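Local coordinates for sporulation inhibitor of replication protein SirA (Bacillus subtilis, PDB 4TPS) that inhibits the initiation of DNA replication during sporulation, preventing overinitiation, and can bind domain I of the initiator DnaA, at residues A[12-17]-A[133-138]. Numbering follows the deposited sequence.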
ATOM      1  N   TYR A  12       0.460  12.758  -3.320  1.00 13.19           N
ATOM      2  CA  TYR A  12       0.282  11.891  -2.157  1.00 11.40           C
ATOM      3  C   TYR A  12       1.509  10.984  -2.125  1.00 14.82           C
ATOM      4  O   TYR A  12       1.847  10.342  -3.139  1.00 14.75           O
ATOM      5  CB  TYR A  12      -1.001  11.109  -2.317  1.00 13.35           C
ATOM      6  CG  TYR A  12      -2.227  11.958  -2.247  1.00 14.07           C
ATOM      7  CD1 TYR A  12      -2.670  12.625  -3.338  1.00 16.51           C
ATOM      8  CD2 TYR A  12      -2.952  12.063  -1.091  1.00 17.27           C
ATOM      9  CE1 TYR A  12      -3.836  13.392  -3.298  1.00 17.08           C
ATOM     10  CE2 TYR A  12      -4.077  12.810  -1.029  1.00 18.84           C
ATOM     11  CZ  TYR A  12      -4.544  13.478  -2.145  1.00 18.44           C
ATOM     12  OH  TYR A  12      -5.711  14.270  -1.981  1.00 21.88           O
ATOM     13  N   THR A  13       2.199  10.994  -0.984  1.00 12.57           N
ATOM     14  CA  THR A  13       3.486  10.319  -0.852  1.00 13.02           C
ATOM     15  C   THR A  13       3.410   9.349   0.301  1.00 13.92           C
ATOM     16  O   THR A  13       2.965   9.700   1.401  1.00 15.56           O
ATOM     17  CB  THR A  13       4.609  11.317  -0.690  1.00 15.65           C
ATOM     18  OG1 THR A  13       4.606  12.255  -1.777  1.00 17.66           O
ATOM     19  CG2 THR A  13       5.963  10.659  -0.691  1.00 16.86           C
ATOM     20  N   TYR A  14       3.705   8.076  -0.012  1.00 12.57           N
ATOM     21  CA  TYR A  14       3.716   7.005   1.018  1.00 12.99           C
ATOM     22  C   TYR A  14       5.090   6.359   1.119  1.00 13.03           C
ATOM     23  O   TYR A  14       5.854   6.340   0.160  1.00 14.47           O
ATOM     24  CB  TYR A  14       2.679   5.920   0.647  1.00 13.66           C
ATOM     25  CG  TYR A  14       1.241   6.331   0.823  1.00 15.03           C
ATOM     26  CD1 TYR A  14       0.565   7.045  -0.178  1.00 15.34           C
ATOM     27  CD2 TYR A  14       0.531   5.931   1.925  1.00 15.79           C
ATOM     28  CE1 TYR A  14      -0.776   7.362  -0.038  1.00 18.12           C
ATOM     29  CE2 TYR A  14      -0.824   6.248   2.088  1.00 16.31           C
ATOM     30  CZ  TYR A  14      -1.465   6.978   1.110  1.00 20.42           C
ATOM     31  OH  TYR A  14      -2.765   7.296   1.242  1.00 21.10           O
ATOM     32  N   LEU A  15       5.381   5.866   2.330  1.00 12.61           N
ATOM     33  CA  LEU A  15       6.601   5.150   2.633  1.00 12.50           C
ATOM     34  C   LEU A  15       6.288   3.649   2.468  1.00 13.22           C
ATOM     35  O   LEU A  15       5.554   3.060   3.297  1.00 15.01           O
ATOM     36  CB  LEU A  15       7.038   5.464   4.049  1.00 13.60           C
ATOM     37  CG  LEU A  15       8.390   4.916   4.449  1.00 18.53           C
ATOM     38  CD1 LEU A  15       9.462   5.259   3.445  1.00 20.46           C
ATOM     39  CD2 LEU A  15       8.772   5.367   5.851  1.00 17.88           C
ATOM     40  N   ILE A  16       6.748   3.082   1.372  1.00 12.85           N
ATOM     41  CA  ILE A  16       6.374   1.699   0.984  1.00 12.90           C
ATOM     42  C   ILE A  16       7.317   0.712   1.706  1.00 14.65           C
ATOM     43  O   ILE A  16       8.518   0.929   1.822  1.00 16.17           O
ATOM     44  CB  ILE A  16       6.476   1.479  -0.542  1.00 12.53           C
ATOM     45  CG1 ILE A  16       5.710   2.546  -1.337  1.00 14.10           C
ATOM     46  CG2 ILE A  16       6.032   0.059  -0.936  1.00 13.20           C
ATOM     47  CD1 ILE A  16       4.262   2.653  -0.973  1.00 14.70           C
ATOM     48  N   LYS A  17       6.740  -0.378   2.226  1.00 13.17           N
ATOM     49  CA  LYS A  17       7.565  -1.418   2.783  1.00 15.40           C
ATOM     50  C   LYS A  17       8.415  -2.061   1.733  1.00 15.18           C
ATOM     51  O   LYS A  17       7.996  -2.314   0.571  1.00 13.42           O
ATOM     52  CB  LYS A  17       6.693  -2.446   3.470  1.00 17.33           C
ATOM     53  CG  LYS A  17       6.031  -2.003   4.765  1.00 17.94           C
ATOM     54  CD  LYS A  17       5.225  -3.117   5.397  1.00 17.79           C
ATOM     55  CE  LYS A  17       4.638  -2.785   6.764  1.00 19.49           C
ATOM     56  NZ  LYS A  17       3.814  -3.941   7.201  1.00 20.80           N
ATOM     57  N   LEU A 133       7.246   6.675  -2.325  1.00 13.55           N
ATOM     58  CA  LEU A 133       6.537   6.721  -3.612  1.00 14.35           C
ATOM     59  C   LEU A 133       5.592   7.918  -3.667  1.00 13.47           C
ATOM     60  O   LEU A 133       4.673   8.027  -2.864  1.00 13.98           O
ATOM     61  CB  LEU A 133       5.745   5.439  -3.752  1.00 16.61           C
ATOM     62  CG  LEU A 133       5.055   5.205  -5.096  1.00 17.99           C
ATOM     63  CD1 LEU A 133       6.116   4.914  -6.193  1.00 20.51           C
ATOM     64  CD2 LEU A 133       4.099   4.003  -4.985  1.00 18.66           C
ATOM     65  N   ALA A 134       5.862   8.852  -4.578  1.00 14.47           N
ATOM     66  CA  ALA A 134       5.095  10.107  -4.670  1.00 14.45           C
ATOM     67  C   ALA A 134       4.189   9.990  -5.903  1.00 14.17           C
ATOM     68  O   ALA A 134       4.633   9.560  -6.972  1.00 14.93           O
ATOM     69  CB  ALA A 134       6.075  11.276  -4.890  1.00 15.41           C
ATOM     70  N   MET A 135       2.931  10.417  -5.778  1.00 12.04           N
ATOM     71  CA  MET A 135       1.984  10.212  -6.830  1.00 14.78           C
ATOM     72  C   MET A 135       1.081  11.431  -6.938  1.00 16.24           C
ATOM     73  O   MET A 135       0.471  11.840  -5.922  1.00 18.75           O
ATOM     74  CB  MET A 135       1.091   9.046  -6.439  1.00 16.25           C
ATOM     75  CG  MET A 135       1.791   7.670  -6.363  1.00 18.75           C
ATOM     76  SD  MET A 135       0.859   6.417  -5.446  1.00 19.79           S
ATOM     77  CE  MET A 135       1.214   6.871  -3.767  1.00 22.33           C
ATOM     78  N   ASP A 136       0.967  11.966  -8.163  1.00 14.08           N
ATOM     79  CA  ASP A 136      -0.026  13.043  -8.474  1.00 14.77           C
ATOM     80  C   ASP A 136      -1.121  12.402  -9.330  1.00 13.20           C
ATOM     81  O   ASP A 136      -0.881  12.031 -10.469  1.00 14.70           O
ATOM     82  CB  ASP A 136       0.675  14.208  -9.168  1.00 17.08           C
ATOM     83  CG  ASP A 136      -0.274  15.391  -9.415  1.00 17.71           C
ATOM     84  OD1 ASP A 136      -1.462  15.168  -9.605  1.00 18.43           O
ATOM     85  OD2 ASP A 136       0.183  16.587  -9.446  1.00 21.10           O
ATOM     86  N   PHE A 137      -2.313  12.249  -8.748  1.00 14.47           N
ATOM     87  CA  PHE A 137      -3.431  11.592  -9.386  1.00 14.48           C
ATOM     88  C   PHE A 137      -4.131  12.515 -10.399  1.00 14.58           C
ATOM     89  O   PHE A 137      -4.979  12.065 -11.143  1.00 17.78           O
ATOM     90  CB  PHE A 137      -4.477  11.195  -8.329  1.00 12.58           C
ATOM     91  CG  PHE A 137      -3.947  10.255  -7.275  1.00 14.90           C
ATOM     92  CD1 PHE A 137      -3.401   9.015  -7.642  1.00 13.95           C
ATOM     93  CD2 PHE A 137      -3.972  10.589  -5.982  1.00 15.15           C
ATOM     94  CE1 PHE A 137      -2.878   8.169  -6.704  1.00 15.36           C
ATOM     95  CE2 PHE A 137      -3.439   9.745  -5.033  1.00 17.83           C
ATOM     96  CZ  PHE A 137      -2.888   8.547  -5.400  1.00 15.12           C
ATOM     97  N   ASN A 138      -3.766  13.793 -10.390  1.00 13.41           N
ATOM     98  CA  ASN A 138      -4.325  14.749 -11.349  1.00 16.66           C
ATOM     99  C   ASN A 138      -3.605  14.663 -12.690  1.00 16.30           C
ATOM    100  O   ASN A 138      -4.212  14.699 -13.742  1.00 18.04           O
ATOM    101  CB  ASN A 138      -4.246  16.201 -10.835  1.00 17.97           C
ATOM    102  CG  ASN A 138      -4.914  16.427  -9.469  1.00 16.09           C
ATOM    103  OD1 ASN A 138      -4.572  17.388  -8.725  1.00 22.62           O
ATOM    104  ND2 ASN A 138      -5.924  15.650  -9.179  1.00 16.02           N
TER
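The ring of Phe137 leans toward strand 9-16 and brings its CD2 and CE2 atoms against the Tyr12 ring, with CE2 3.4 Å from Tyr12 CD1. The two side chains cross at about a right angle, but their ring planes are inclined by only 37°, an oblique meeting with centroids 5.3 Å apart. Tyr12 is turned with CG anti to its carbonyl carbon (chi1 -68°), which sets CG beside the backbone N and CD1 against Phe137, and His39 and His10 also meet this ring. Substituting an alanine for Tyr12 would probably open a gap beside Phe137 CD2 and CE2 and cost the Phe137 ring its packing partner on this side. On the same face of the sheet the Met135 chain bends at chi3 (-79°), bringing CE to 3.7 Å from Tyr14 CD1; the phenol OH of Tyr14 is hydrogen-bonded to His39 NE2. Farther along, CG1 of Ile16 packs on CB of Leu133, and Phe35 of helix 28-39 touches Tyr14, Ile16, Met135 and Phe137. The other face carries Thr13 and Ala134, where Thr13 OG1 is buried against Ala134 CB at 3.6 Å and finds no hydrogen-bonding partner. Between the strands, Tyr12 and Met135 exchange backbone hydrogen bonds, the shorter from Tyr12 N to Met135 O (2.8 Å), and Tyr14 and Leu133 do likewise. Hydrogen-bonded pairs thus flank the non-hydrogen-bonded pair Thr13-Ala134, the alternation of a regular antiparallel ladder, here joining the N-terminal strand 9-16 to strand 132-136 in the sheet of SirA, with helix 28-39 packed over one face.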